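Transcriptional regulator, GntR family (Thermotoga maritima, PDB 3SXM) probably regulates transcription by binding specific DNA sequences, and is represented here by its metal-free, all-helical FCD domain, which can bind zinc. Local coordinates at residues Met18-Cys22 and Ile75-Tyr79; His91-Arg95 and Asn128-Thr133; Glu102-Leu106 and Lys121-His125. The protein carries 3 engineered substitutions. All blocks are in the same frame, centred on the assembly; numbering follows the deposited sequence.

All three contacts belong to the helical bundle of the FCD domain and follow the chain in the order of their first segments. Contact 1 ties helix 5-25 to helix 73-90, beside the second subunit, and is complete before contact 2 opens. Contact 2 sets the loop after helix 73-90 against helix 115-135, and contact 3, pairing helices 96-111 and 115-135, is nested inside that closure. Centres of contacts 1 and 2 lie about 21 Å apart; contact 3 is about 17 Å and 14 Å from them. Glu-19 and Val-20 pack on Leu-122 and Lys-123, and Arg-95 forms a salt bridge with Glu-102. Glu-19 (to His-63) and Glu-102 (to His-125) each hold a zinc-binding histidine.

Contact 1. Residues Met18-Cys22 and Ile75-Tyr79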
loop_
_atom_site.group_PDB
_atom_site.type_symbol
_atom_site.label_atom_id
_atom_site.label_comp_id
_atom_site.label_asym_id
_atom_site.label_seq_id
_atom_site.Cartn_x
_atom_site.Cartn_y
_atom_site.Cartn_z
ATOM N N MET A 18 -2.795 -1.129 2.214
ATOM C CA MET A 18 -3.016 0.262 2.585
ATOM C C MET A 18 -3.149 0.408 4.103
ATOM O O MET A 18 -2.553 1.295 4.715
ATOM C CB MET A 18 -4.247 0.822 1.886
ATOM C CG MET A 18 -4.145 0.801 0.362
ATOM S SD MET A 18 -5.566 1.457 -0.490
ATOM C CE MET A 18 -5.362 3.122 -0.182
ATOM N N GLU A 19 -3.977 -0.420 4.732
ATOM C CA GLU A 19 -4.268 -0.246 6.175
ATOM C C GLU A 19 -3.052 -0.535 7.032
ATOM O O GLU A 19 -2.789 0.167 8.006
ATOM C CB GLU A 19 -5.495 -1.078 6.571
ATOM C CG GLU A 19 -6.755 -0.725 5.848
ATOM C CD GLU A 19 -7.934 -1.491 6.393
ATOM O OE1 GLU A 19 -7.823 -1.908 7.570
ATOM O OE2 GLU A 19 -8.963 -1.645 5.702
ATOM N N VAL A 20 -2.323 -1.593 6.736
ATOM C CA VAL A 20 -1.143 -1.953 7.514
ATOM C C VAL A 20 -0.076 -0.885 7.312
ATOM O O VAL A 20 0.596 -0.500 8.269
ATOM C CB VAL A 20 -0.615 -3.345 7.175
ATOM C CG1 VAL A 20 0.790 -3.578 7.780
ATOM C CG2 VAL A 20 -1.626 -4.427 7.629
ATOM N N PHE A 21 0.116 -0.396 6.076
ATOM C CA PHE A 21 1.079 0.676 5.874
ATOM C C PHE A 21 0.742 1.845 6.788
ATOM O O PHE A 21 1.641 2.437 7.387
ATOM C CB PHE A 21 1.081 1.162 4.405
ATOM C CG PHE A 21 2.072 2.270 4.139
ATOM C CD1 PHE A 21 3.377 1.972 3.831
ATOM C CD2 PHE A 21 1.702 3.606 4.161
ATOM C CE1 PHE A 21 4.295 2.960 3.519
ATOM C CE2 PHE A 21 2.641 4.590 3.940
ATOM C CZ PHE A 21 3.911 4.269 3.611
ATOM N N CYS A 22 -0.511 2.265 6.819
ATOM C CA CYS A 22 -0.879 3.447 7.618
ATOM C C CYS A 22 -0.772 3.179 9.126
ATOM O O CYS A 22 -0.260 4.011 9.881
ATOM C CB CYS A 22 -2.253 3.963 7.231
ATOM S SG CYS A 22 -2.309 4.634 5.564
ATOM N N ILE A 75 -3.581 8.865 -0.566
ATOM C CA ILE A 75 -3.923 7.567 0.043
ATOM C C ILE A 75 -5.368 7.569 0.478
ATOM O O ILE A 75 -6.103 6.613 0.195
ATOM C CB ILE A 75 -2.967 7.196 1.181
ATOM C CG1 ILE A 75 -1.576 6.977 0.629
ATOM C CG2 ILE A 75 -3.468 5.929 1.860
ATOM C CD1 ILE A 75 -0.498 6.701 1.700
ATOM N N ILE A 76 -5.800 8.636 1.126
ATOM C CA ILE A 76 -7.189 8.813 1.577
ATOM C C ILE A 76 -8.122 8.714 0.392
ATOM O O ILE A 76 -9.152 8.022 0.459
ATOM C CB ILE A 76 -7.367 10.102 2.367
ATOM C CG1 ILE A 76 -6.573 10.039 3.694
ATOM C CG2 ILE A 76 -8.830 10.399 2.638
ATOM C CD1 ILE A 76 -6.345 11.372 4.371
ATOM N N SER A 77 -7.796 9.387 -0.709
ATOM C CA SER A 77 -8.663 9.411 -1.870
ATOM C C SER A 77 -8.704 8.046 -2.547
ATOM O O SER A 77 -9.783 7.640 -3.038
ATOM C CB SER A 77 -8.216 10.519 -2.857
ATOM O OG SER A 77 -7.090 10.172 -3.606
ATOM N N LEU A 78 -7.612 7.292 -2.550
ATOM C CA LEU A 78 -7.611 5.960 -3.173
ATOM C C LEU A 78 -8.454 5.025 -2.339
ATOM O O LEU A 78 -9.206 4.201 -2.887
ATOM C CB LEU A 78 -6.168 5.424 -3.306
ATOM C CG LEU A 78 -5.295 6.202 -4.294
ATOM C CD1 LEU A 78 -3.907 5.671 -4.184
ATOM C CD2 LEU A 78 -5.784 6.040 -5.709
ATOM N N TYR A 79 -8.398 5.173 -1.028
ATOM C CA TYR A 79 -9.194 4.281 -0.144
ATOM C C TYR A 79 -10.670 4.620 -0.334
ATOM O O TYR A 79 -11.546 3.704 -0.394
ATOM C CB TYR A 79 -8.793 4.437 1.305
ATOM C CG TYR A 79 -9.268 3.327 2.214
ATOM C CD1 TYR A 79 -8.610 2.125 2.262
ATOM C CD2 TYR A 79 -10.343 3.536 3.033
ATOM C CE1 TYR A 79 -9.021 1.102 3.152
ATOM C CE2 TYR A 79 -10.780 2.509 3.902
ATOM C CZ TYR A 79 -10.124 1.339 3.929
ATOM O OH TYR A 79 -10.578 0.355 4.795
#
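Within the helical bundle of the FCD domain, Met-18 and Glu-19 of helix 5-25 face Ile-75, Leu-78 and Tyr-79 of helix 73-90, the short segments running nearly antiparallel at 152°. Their axes come no closer than 11.9 Å, a wide spacing that long side chains must bridge. Met-18 does so by running straight out to SD and then bending at chi3 (73°), which lays its CE against the backbone of the other helix, 3.6 Å from Ile-75 O, as well as against CB of both Leu-78 and Tyr-79. Its SD lies at the edge of the Tyr-79 ring, not over a face. At the far end of that ring Tyr-79 OH donates to Glu-19 OE2 (2.7 Å), reaching it from well above the carboxylate plane, 47° out. Glu-19 OE2 also forms a salt bridge with Arg-15, and OE1 is hydrogen-bonded to His-63 ND1, which makes Glu-19 a second-shell partner of a residue that binds zinc in another structure. Met-17 of the second subunit packs on Met-18 and Phe-21. The methyl CG2 of Ile-75 touches both Met-18 CE at 4.0 Å and Cys-22 SG at 4.1 Å.

Contact 2. Residues His91-Arg95 and Asn128-Thr133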
loop_
_atom_site.group_PDB
_atom_site.type_symbol
_atom_site.label_atom_id
_atom_site.label_comp_id
_atom_site.label_asym_id
_atom_site.label_seq_id
_atom_site.Cartn_x
_atom_site.Cartn_y
_atom_site.Cartn_z
ATOM N N HIS A 91 -20.214 -7.084 2.998
ATOM C CA HIS A 91 -21.604 -7.538 3.068
ATOM C C HIS A 91 -21.841 -8.969 2.536
ATOM O O HIS A 91 -22.961 -9.521 2.632
ATOM C CB HIS A 91 -22.523 -6.545 2.356
ATOM C CG HIS A 91 -22.825 -5.322 3.152
ATOM N ND1 HIS A 91 -22.010 -4.206 3.209
ATOM C CD2 HIS A 91 -23.886 -5.055 3.956
ATOM C CE1 HIS A 91 -22.549 -3.317 4.029
ATOM N NE2 HIS A 91 -23.692 -3.795 4.466
ATOM N N LEU A 92 -20.795 -9.619 2.050
ATOM C CA LEU A 92 -20.940 -10.966 1.505
ATOM C C LEU A 92 -21.112 -11.960 2.570
ATOM O O LEU A 92 -21.707 -13.015 2.322
ATOM C CB LEU A 92 -19.719 -11.383 0.672
ATOM C CG LEU A 92 -19.590 -10.628 -0.637
ATOM C CD1 LEU A 92 -18.247 -11.027 -1.328
ATOM C CD2 LEU A 92 -20.780 -10.829 -1.585
ATOM N N ASN A 93 -20.624 -11.697 3.762
ATOM C CA ASN A 93 -20.677 -12.666 4.837
ATOM C C ASN A 93 -20.773 -11.958 6.161
ATOM O O ASN A 93 -19.997 -11.144 6.441
ATOM C CB ASN A 93 -19.439 -13.538 4.793
ATOM C CG ASN A 93 -19.473 -14.677 5.800
ATOM O OD1 ASN A 93 -18.587 -14.829 6.598
ATOM N ND2 ASN A 93 -20.470 -15.476 5.724
ATOM N N GLU A 94 -21.748 -12.320 6.976
ATOM C CA GLU A 94 -21.984 -11.692 8.275
ATOM C C GLU A 94 -21.212 -12.315 9.419
ATOM O O GLU A 94 -21.461 -13.466 9.778
ATOM C CB GLU A 94 -23.464 -11.920 8.603
ATOM C CG GLU A 94 -23.929 -11.400 9.935
ATOM C CD GLU A 94 -23.703 -12.366 11.082
ATOM O OE1 GLU A 94 -24.333 -13.459 11.093
ATOM O OE2 GLU A 94 -22.939 -12.008 12.009
ATOM N N ARG A 95 -20.281 -11.554 9.982
ATOM C CA ARG A 95 -19.444 -12.057 11.064
ATOM C C ARG A 95 -19.492 -11.214 12.322
ATOM O O ARG A 95 -18.507 -11.200 13.071
ATOM C CB ARG A 95 -18.081 -12.162 10.381
ATOM C CG ARG A 95 -17.113 -13.024 11.029
ATOM C CD ARG A 95 -15.883 -13.104 10.127
ATOM N NE ARG A 95 -14.854 -13.813 10.840
ATOM C CZ ARG A 95 -13.846 -13.223 11.480
ATOM N NH1 ARG A 95 -13.773 -11.893 11.550
ATOM N NH2 ARG A 95 -12.954 -14.001 12.050
ATOM N N ASN A 128 -8.748 -13.432 8.258
ATOM C CA ASN A 128 -9.854 -14.247 8.810
ATOM C C ASN A 128 -11.134 -13.923 8.086
ATOM O O ASN A 128 -11.882 -14.862 7.724
ATOM C CB ASN A 128 -10.039 -13.966 10.312
ATOM C CG ASN A 128 -8.990 -14.648 11.201
ATOM O OD1 ASN A 128 -8.234 -15.509 10.770
ATOM N ND2 ASN A 128 -8.989 -14.279 12.472
ATOM N N VAL A 129 -11.418 -12.640 7.871
ATOM C CA VAL A 129 -12.557 -12.188 7.079
ATOM C C VAL A 129 -12.500 -12.822 5.685
ATOM O O VAL A 129 -13.477 -13.402 5.199
ATOM C CB VAL A 129 -12.601 -10.668 7.045
ATOM C CG1 VAL A 129 -13.463 -10.148 5.948
ATOM C CG2 VAL A 129 -13.016 -10.147 8.415
ATOM N N GLU A 130 -11.348 -12.743 5.056
ATOM C CA GLU A 130 -11.135 -13.296 3.733
ATOM C C GLU A 130 -11.482 -14.780 3.717
ATOM O O GLU A 130 -12.252 -15.223 2.850
ATOM C CB GLU A 130 -9.683 -13.082 3.300
ATOM C CG GLU A 130 -9.344 -13.622 1.939
ATOM C CD GLU A 130 -7.909 -13.353 1.596
ATOM O OE1 GLU A 130 -7.034 -13.484 2.483
ATOM O OE2 GLU A 130 -7.661 -12.927 0.469
ATOM N N ALA A 131 -10.898 -15.534 4.626
ATOM C CA ALA A 131 -11.053 -16.972 4.633
ATOM C C ALA A 131 -12.517 -17.337 4.817
ATOM O O ALA A 131 -13.018 -18.278 4.166
ATOM C CB ALA A 131 -10.165 -17.599 5.715
ATOM N N GLU A 132 -13.200 -16.644 5.717
ATOM C CA GLU A 132 -14.579 -16.999 6.005
ATOM C C GLU A 132 -15.483 -16.604 4.857
ATOM O O GLU A 132 -16.461 -17.297 4.551
ATOM C CB GLU A 132 -15.034 -16.299 7.294
ATOM C CG GLU A 132 -14.459 -16.795 8.526
ATOM C CD GLU A 132 -15.548 -17.332 9.444
ATOM O OE1 GLU A 132 -15.279 -18.301 10.180
ATOM O OE2 GLU A 132 -16.681 -16.795 9.411
ATOM N N THR A 133 -15.185 -15.510 4.163
ATOM C CA THR A 133 -15.963 -15.108 3.034
ATOM C C THR A 133 -15.809 -16.126 1.904
ATOM O O THR A 133 -16.801 -16.557 1.307
ATOM C CB THR A 133 -15.517 -13.678 2.585
ATOM O OG1 THR A 133 -15.743 -12.780 3.674
ATOM C CG2 THR A 133 -16.297 -13.181 1.403
HETATM O O HOH W 1 -16.273 -13.055 6.696
HETATM O O HOH W 2 -12.651 -17.083 11.634
#
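Asn-93 and Thr-133 mark the closest backbone approach, with CA atoms 5.6 Å apart, where the loop 91-95 passes helix segment 128-133; by Arg-95, at the N-cap position of the next helix, the CA separation from Val-129 CA has grown to 8.0 Å. The loop joins helices 73-90 and 96-111 of the FCD bundle and carries His-91, which binds zinc in another structure of this protein. Arg-95 spans the wider gap with a chain extended from CG to NE. One face of its guanidinium lies over the helix backbone at Asn-128 C and Val-129 N, while Glu-132 OE2 stands at its edge, forming only a long salt bridge to Arg-95 NE (3.8 Å) with the two planes turned 64° apart. A water accepts from Arg-95 NH2 (3.1 Å) and donates to Glu-132 OE1. The firmer partners of NH1 lie on helix 96-111: Ser-99 OG and Glu-102 OE1. A second water donates to Asn-93 OD1 (2.9 Å) and to Val-129 O (3.2 Å). Val-129 O also accepts from Thr-133 N and from Thr-133 OG1 (2.8 Å), the hydroxyl sitting above the carbonyl plane. Beyond, Leu-92 CB rests on Thr-133 CG2 at 3.9 Å. The direct contact thus consists of packing, including the guanidinium on the helix backbone, with a long ion pair and bridging waters, which implies a partly hydrated join.

Contact 3. Residues Glu102-Leu106 and Lys121-His125; sequences EHKEL and KLKEH
Glu-102 and His-125 are joined by a direct hydrogen bond between helix segments 102-106 and 121-125, which run nearly antiparallel with axes 9.9 Å apart. His-125 ND1 donates to Glu-102 OE1 (2.7 Å, N-H...O angle 161°), from close to its own ring plane and nearly along the C-O direction of the acceptor; ring and carboxylate stand almost perpendicular. OE1 also takes the salt bridge from Arg-95 and OE2 the hydrogen bond from Asn-128, which limits the rotation of the carboxylate that orients the imidazole. His-103 NE2 sits 3.3 Å above the plane of the His-125 ring, toward its rim, with the ring planes inclined at 48°; this nitrogen is hydrogen-bonded to His-63 NE2. On the outer side, Lys-121, bent at chi2 (68°), runs past Glu-102 toward Glu-105. Two waters each accept from Lys-121 NZ, both at 2.9 Å, and donate to Glu-105 OE1, bridging an ion pair that is long in itself (Lys-121 NZ to Glu-105 OE1 3.7 Å). Glu-124 adds another long ion pair to the same ammonium. Leu-106 CB packs on Lys-121 CG at 3.9 Å. The inner side is a zinc site without its metal: His-103 and His-125, with Asp-59 and His-63, bind zinc in another structure of this protein, a carboxylate-and-histidine cluster within the FCD helical bundle.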
loop_
_atom_site.group_PDB
_atom_site.type_symbol
_atom_site.label_atom_id
_atom_site.label_comp_id
_atom_site.label_asym_id
_atom_site.label_seq_id
_atom_site.Cartn_x
_atom_site.Cartn_y
_atom_site.Cartn_z
ATOM N N GLU A 102 -12.503 -8.997 17.445
ATOM C CA GLU A 102 -11.174 -8.732 16.862
ATOM C C GLU A 102 -10.853 -7.244 16.905
ATOM O O GLU A 102 -9.727 -6.861 17.223
ATOM C CB GLU A 102 -11.084 -9.282 15.438
ATOM C CG GLU A 102 -11.077 -10.825 15.382
ATOM C CD GLU A 102 -11.316 -11.393 13.962
ATOM O OE1 GLU A 102 -11.700 -10.614 13.044
ATOM O OE2 GLU A 102 -11.131 -12.636 13.864
ATOM N N HIS A 103 -11.851 -6.424 16.601
ATOM C CA HIS A 103 -11.668 -4.964 16.640
ATOM C C HIS A 103 -11.424 -4.466 18.040
ATOM O O HIS A 103 -10.541 -3.613 18.275
ATOM C CB HIS A 103 -12.864 -4.239 16.088
ATOM C CG HIS A 103 -12.938 -4.303 14.616
ATOM N ND1 HIS A 103 -14.124 -4.208 13.919
ATOM C CD2 HIS A 103 -11.968 -4.500 13.695
ATOM C CE1 HIS A 103 -13.870 -4.327 12.626
ATOM N NE2 HIS A 103 -12.560 -4.467 12.464
ATOM N N LYS A 104 -12.195 -4.962 18.989
ATOM C CA LYS A 104 -11.965 -4.570 20.362
ATOM C C LYS A 104 -10.531 -4.826 20.778
ATOM O O LYS A 104 -9.903 -3.960 21.426
ATOM C CB LYS A 104 -12.919 -5.345 21.294
ATOM C CG LYS A 104 -12.774 -4.949 22.750
ATOM C CD LYS A 104 -13.639 -5.746 23.718
ATOM C CE LYS A 104 -13.214 -5.396 25.169
ATOM N NZ LYS A 104 -13.928 -6.157 26.199
ATOM N N GLU A 105 -10.007 -6.013 20.480
ATOM C CA GLU A 105 -8.672 -6.400 20.854
ATOM C C GLU A 105 -7.600 -5.655 20.071
ATOM O O GLU A 105 -6.572 -5.264 20.667
ATOM C CB GLU A 105 -8.548 -7.929 20.784
ATOM C CG GLU A 105 -9.420 -8.552 21.898
ATOM C CD GLU A 105 -9.487 -10.047 21.893
ATOM O OE1 GLU A 105 -9.244 -10.701 20.858
ATOM O OE2 GLU A 105 -9.829 -10.551 22.988
ATOM N N LEU A 106 -7.868 -5.417 18.805
ATOM C CA LEU A 106 -6.947 -4.585 18.000
ATOM C C LEU A 106 -6.811 -3.209 18.650
ATOM O O LEU A 106 -5.703 -2.666 18.808
ATOM C CB LEU A 106 -7.491 -4.473 16.586
ATOM C CG LEU A 106 -6.823 -3.471 15.635
ATOM C CD1 LEU A 106 -5.360 -3.748 15.483
ATOM C CD2 LEU A 106 -7.496 -3.528 14.311
ATOM N N LYS A 121 -2.695 -8.225 14.654
ATOM C CA LYS A 121 -4.144 -8.404 14.807
ATOM C C LYS A 121 -4.919 -7.875 13.594
ATOM O O LYS A 121 -5.922 -8.471 13.197
ATOM C CB LYS A 121 -4.666 -7.722 16.085
ATOM C CG LYS A 121 -6.094 -8.081 16.487
ATOM C CD LYS A 121 -6.152 -9.594 16.931
ATOM C CE LYS A 121 -7.458 -10.023 17.490
ATOM N NZ LYS A 121 -7.365 -11.521 17.731
ATOM N N LEU A 122 -4.480 -6.764 13.025
ATOM C CA LEU A 122 -5.098 -6.225 11.846
ATOM C C LEU A 122 -4.982 -7.244 10.680
ATOM O O LEU A 122 -5.963 -7.509 9.980
ATOM C CB LEU A 122 -4.505 -4.843 11.514
ATOM C CG LEU A 122 -5.001 -4.257 10.177
ATOM C CD1 LEU A 122 -6.490 -4.113 10.135
ATOM C CD2 LEU A 122 -4.389 -2.889 9.910
ATOM N N LYS A 123 -3.794 -7.787 10.463
ATOM C CA LYS A 123 -3.547 -8.771 9.394
ATOM C C LYS A 123 -4.412 -9.999 9.665
ATOM O O LYS A 123 -5.042 -10.506 8.755
ATOM C CB LYS A 123 -2.084 -9.183 9.318
ATOM C CG LYS A 123 -1.178 -8.087 8.765
ATOM C CD LYS A 123 0.268 -8.561 8.790
ATOM C CE LYS A 123 1.173 -7.505 8.230
ATOM N NZ LYS A 123 2.639 -7.818 8.360
ATOM N N GLU A 124 -4.435 -10.462 10.898
ATOM C CA GLU A 124 -5.250 -11.637 11.251
ATOM C C GLU A 124 -6.710 -11.383 10.966
ATOM O O GLU A 124 -7.407 -12.255 10.426
ATOM C CB GLU A 124 -5.069 -11.993 12.737
ATOM C CG GLU A 124 -3.689 -12.497 13.079
ATOM C CD GLU A 124 -3.450 -12.524 14.604
ATOM O OE1 GLU A 124 -4.437 -12.308 15.371
ATOM O OE2 GLU A 124 -2.276 -12.772 15.014
ATOM N N HIS A 125 -7.207 -10.198 11.340
ATOM C CA HIS A 125 -8.584 -9.854 11.108
ATOM C C HIS A 125 -8.927 -9.927 9.629
ATOM O O HIS A 125 -9.941 -10.529 9.215
ATOM C CB HIS A 125 -8.873 -8.453 11.650
ATOM C CG HIS A 125 -10.140 -7.864 11.150
ATOM N ND1 HIS A 125 -11.374 -8.312 11.586
ATOM C CD2 HIS A 125 -10.389 -6.945 10.192
ATOM C CE1 HIS A 125 -12.321 -7.657 10.951
ATOM N NE2 HIS A 125 -11.756 -6.829 10.092
HETATM O O HOH W 3 -7.000 -11.988 20.523
HETATM O O HOH W 4 -10.121 -11.486 18.479
#